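2-hydroxyisobutyryl-CoA synthetase (Aquincola tertiaricarbonis, PDB 6HDY) is a member of the ANL superfamily, built from a large N-terminal AMP-binding domain and a small C-terminal domain. Local coordinates at residues G254-E266 with S384-Y396. Sequence-based numbering, arbitrary orientation.
Sequences GASVPGVKDRIEE and SEIDAALNQMSGY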
# COMPACT_ATOMS: atom_id res chain seq x y z
N GLY A 254 2.03 -23.16 3.41
CA GLY A 254 0.67 -23.32 2.91
C GLY A 254 0.65 -23.79 1.47
O GLY A 254 0.05 -24.82 1.17
N ALA A 255 1.36 -23.05 0.60
CA ALA A 255 1.49 -23.29 -0.83
C ALA A 255 2.23 -24.59 -1.19
O ALA A 255 2.14 -25.06 -2.33
CB ALA A 255 2.12 -22.10 -1.50
N SER A 256 2.90 -25.21 -0.21
CA SER A 256 3.52 -26.53 -0.39
C SER A 256 3.00 -27.50 0.68
O SER A 256 3.58 -28.56 0.93
CB SER A 256 5.05 -26.44 -0.40
OG SER A 256 5.44 -25.88 -1.64
N VAL A 257 1.86 -27.13 1.29
CA VAL A 257 1.19 -27.93 2.32
C VAL A 257 0.05 -28.72 1.64
O VAL A 257 -0.86 -28.11 1.06
CB VAL A 257 0.78 -27.08 3.56
CG1 VAL A 257 -0.13 -27.86 4.49
CG2 VAL A 257 2.01 -26.59 4.31
N PRO A 258 0.15 -30.07 1.66
CA PRO A 258 -0.82 -30.95 0.96
C PRO A 258 -2.30 -30.51 0.85
O PRO A 258 -2.73 -30.13 -0.26
CB PRO A 258 -0.69 -32.25 1.74
CG PRO A 258 0.76 -32.29 2.08
CD PRO A 258 1.22 -30.87 2.29
N GLY A 259 -3.06 -30.57 1.96
CA GLY A 259 -4.48 -30.20 1.99
C GLY A 259 -4.80 -28.72 1.80
O GLY A 259 -5.91 -28.37 1.40
N VAL A 260 -3.83 -27.84 2.10
CA VAL A 260 -3.97 -26.39 1.95
C VAL A 260 -3.88 -26.04 0.46
O VAL A 260 -4.76 -25.36 -0.06
CB VAL A 260 -2.98 -25.58 2.84
CG1 VAL A 260 -3.10 -24.08 2.58
CG2 VAL A 260 -3.19 -25.88 4.32
N LYS A 261 -2.81 -26.53 -0.24
CA LYS A 261 -2.62 -26.27 -1.68
C LYS A 261 -3.83 -26.75 -2.50
O LYS A 261 -4.34 -26.00 -3.34
CB LYS A 261 -1.31 -26.92 -2.19
CG LYS A 261 -0.93 -26.45 -3.59
CD LYS A 261 0.13 -27.31 -4.26
CE LYS A 261 0.66 -26.61 -5.50
NZ LYS A 261 1.83 -27.33 -6.07
N ASP A 262 -4.29 -27.99 -2.23
CA ASP A 262 -5.43 -28.61 -2.91
C ASP A 262 -6.73 -27.86 -2.67
O ASP A 262 -7.49 -27.68 -3.62
CB ASP A 262 -5.53 -30.11 -2.53
CG ASP A 262 -4.34 -30.94 -2.97
OD1 ASP A 262 -3.51 -30.42 -3.78
OD2 ASP A 262 -4.23 -32.10 -2.54
N ARG A 263 -6.96 -27.37 -1.43
CA ARG A 263 -8.14 -26.56 -1.11
C ARG A 263 -8.16 -25.25 -1.89
O ARG A 263 -9.21 -24.87 -2.41
CB ARG A 263 -8.25 -26.27 0.41
CG ARG A 263 -9.05 -27.33 1.17
CD ARG A 263 -9.00 -27.12 2.67
NE ARG A 263 -9.63 -28.22 3.40
CZ ARG A 263 -10.73 -28.10 4.14
NH1 ARG A 263 -11.33 -26.92 4.28
NH2 ARG A 263 -11.24 -29.17 4.76
N ILE A 264 -7.01 -24.57 -2.00
CA ILE A 264 -6.91 -23.29 -2.72
C ILE A 264 -7.10 -23.50 -4.23
O ILE A 264 -7.95 -22.83 -4.82
CB ILE A 264 -5.64 -22.46 -2.36
CG1 ILE A 264 -5.52 -22.27 -0.82
CG2 ILE A 264 -5.67 -21.10 -3.08
CD1 ILE A 264 -4.16 -21.80 -0.33
N GLU A 265 -6.36 -24.44 -4.84
CA GLU A 265 -6.50 -24.75 -6.28
C GLU A 265 -7.95 -25.15 -6.64
O GLU A 265 -8.44 -24.74 -7.69
CB GLU A 265 -5.54 -25.88 -6.70
CG GLU A 265 -4.09 -25.44 -6.70
CD GLU A 265 -3.09 -26.32 -7.43
OE1 GLU A 265 -3.43 -27.48 -7.74
OE2 GLU A 265 -1.97 -25.84 -7.70
N GLU A 266 -8.64 -25.89 -5.76
CA GLU A 266 -10.03 -26.31 -6.01
C GLU A 266 -10.99 -25.12 -5.93
O GLU A 266 -11.86 -24.99 -6.80
CB GLU A 266 -10.45 -27.48 -5.08
CG GLU A 266 -11.95 -27.62 -4.83
CD GLU A 266 -12.82 -28.00 -6.02
OE1 GLU A 266 -12.58 -29.08 -6.62
OE2 GLU A 266 -13.78 -27.26 -6.31
N SER A 384 2.59 -26.45 11.07
CA SER A 384 2.21 -26.76 9.69
C SER A 384 1.79 -28.22 9.50
O SER A 384 1.04 -28.51 8.55
CB SER A 384 3.31 -26.37 8.71
OG SER A 384 4.47 -27.16 8.92
N GLU A 385 2.28 -29.14 10.36
CA GLU A 385 1.94 -30.58 10.30
C GLU A 385 0.48 -30.80 10.73
O GLU A 385 -0.22 -31.60 10.12
CB GLU A 385 2.90 -31.42 11.14
CG GLU A 385 4.35 -31.40 10.66
CD GLU A 385 5.37 -31.99 11.61
OE1 GLU A 385 5.28 -31.72 12.83
OE2 GLU A 385 6.28 -32.71 11.14
N ILE A 386 0.03 -30.03 11.74
CA ILE A 386 -1.34 -30.02 12.27
C ILE A 386 -2.29 -29.40 11.24
O ILE A 386 -3.35 -29.97 10.97
CB ILE A 386 -1.39 -29.30 13.65
CG1 ILE A 386 -0.68 -30.16 14.72
CG2 ILE A 386 -2.84 -28.95 14.07
CD1 ILE A 386 -0.11 -29.39 15.86
N ASP A 387 -1.88 -28.26 10.64
CA ASP A 387 -2.63 -27.57 9.60
C ASP A 387 -2.85 -28.50 8.42
O ASP A 387 -3.98 -28.58 7.95
CB ASP A 387 -1.87 -26.30 9.14
CG ASP A 387 -2.66 -25.38 8.25
OD1 ASP A 387 -3.86 -25.18 8.52
OD2 ASP A 387 -2.07 -24.81 7.31
N ALA A 388 -1.80 -29.23 7.97
CA ALA A 388 -1.85 -30.19 6.87
C ALA A 388 -2.82 -31.35 7.13
O ALA A 388 -3.62 -31.67 6.25
CB ALA A 388 -0.45 -30.74 6.58
N ALA A 389 -2.76 -31.95 8.35
CA ALA A 389 -3.61 -33.09 8.71
C ALA A 389 -5.08 -32.70 8.75
O ALA A 389 -5.92 -33.42 8.21
CB ALA A 389 -3.17 -33.68 10.04
N LEU A 390 -5.39 -31.53 9.35
CA LEU A 390 -6.77 -31.04 9.45
C LEU A 390 -7.40 -30.66 8.11
O LEU A 390 -8.57 -30.97 7.88
CB LEU A 390 -6.87 -29.85 10.42
CG LEU A 390 -6.68 -30.13 11.90
CD1 LEU A 390 -6.82 -28.87 12.65
CD2 LEU A 390 -7.72 -31.12 12.44
N ASN A 391 -6.61 -30.01 7.21
CA ASN A 391 -7.06 -29.55 5.90
C ASN A 391 -7.35 -30.71 4.95
O ASN A 391 -8.01 -30.51 3.93
CB ASN A 391 -6.09 -28.52 5.28
CG ASN A 391 -6.34 -27.11 5.76
OD1 ASN A 391 -7.16 -26.37 5.19
ND2 ASN A 391 -5.70 -26.72 6.86
N GLN A 392 -6.88 -31.92 5.29
CA GLN A 392 -7.10 -33.12 4.48
C GLN A 392 -8.35 -33.89 4.93
O GLN A 392 -8.59 -35.02 4.48
CB GLN A 392 -5.84 -34.01 4.46
CG GLN A 392 -4.85 -33.54 3.40
CD GLN A 392 -3.56 -34.32 3.37
OE1 GLN A 392 -2.88 -34.50 4.39
NE2 GLN A 392 -3.15 -34.73 2.17
N MET A 393 -9.18 -33.24 5.77
CA MET A 393 -10.43 -33.77 6.33
C MET A 393 -11.62 -32.96 5.78
O MET A 393 -11.64 -31.73 5.92
CB MET A 393 -10.43 -33.71 7.87
CG MET A 393 -9.26 -34.41 8.53
SD MET A 393 -9.49 -34.50 10.32
CE MET A 393 -10.86 -35.76 10.41
N SER A 394 -12.61 -33.67 5.19
CA SER A 394 -13.82 -33.07 4.57
C SER A 394 -14.70 -32.28 5.56
O SER A 394 -15.33 -31.29 5.14
CB SER A 394 -14.64 -34.12 3.82
OG SER A 394 -14.96 -35.27 4.60
N GLY A 395 -14.73 -32.71 6.83
CA GLY A 395 -15.51 -32.12 7.91
C GLY A 395 -14.89 -30.93 8.61
O GLY A 395 -15.56 -30.26 9.41
N TYR A 396 -13.61 -30.65 8.33
CA TYR A 396 -12.86 -29.52 8.91
C TYR A 396 -13.37 -28.15 8.37
O TYR A 396 -13.51 -27.99 7.16
CB TYR A 396 -11.37 -29.72 8.67
CG TYR A 396 -10.49 -28.55 9.05
CD1 TYR A 396 -10.28 -28.20 10.38
CD2 TYR A 396 -9.84 -27.80 8.07
CE1 TYR A 396 -9.44 -27.15 10.73
CE2 TYR A 396 -8.99 -26.75 8.41
CZ TYR A 396 -8.79 -26.43 9.74
OH TYR A 396 -7.99 -25.36 10.08
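V257 meets A388 where the two domains of this ANL-superfamily fold touch: helix 258-266 of the AMP-binding domain crosses helix 384-391 of the C-terminal domain at 51°, the axes of the two segments coming within 7.7 Å. V257 turns CG1, anti to its backbone N (chi1 170°), onto the small methyl of A388, CG1 to CB 3.6 Å. P258, near the start of the helix, where a residue without an N-H is readily accommodated, lays its CB against the side-chain amide of Q392. G259 marks the tightest backbone approach, its CA 4.6 Å from the CA of Q392; having no side chain, it lets the backbones come this close, with its CA against Q392 CG. V260 rests CG2 against both D387 OD2 and N391 ND2. That amide is itself anchored, its ND2 donating almost straight (172°) to D387 O from above the carbonyl plane. One turn on, R263 reaches with an extended chain toward the backbone carbonyls of N391 and M393, near the end of helix 384-391, where such acceptors suit a cationic donor. Y396 CD2 lies over one guanidinium face, the ring and guanidinium planes steeply inclined to each other. R263 NH2 makes a weak bond to M393 O, while R263 NE donates to a lone pair of N391 O at 2.9 Å.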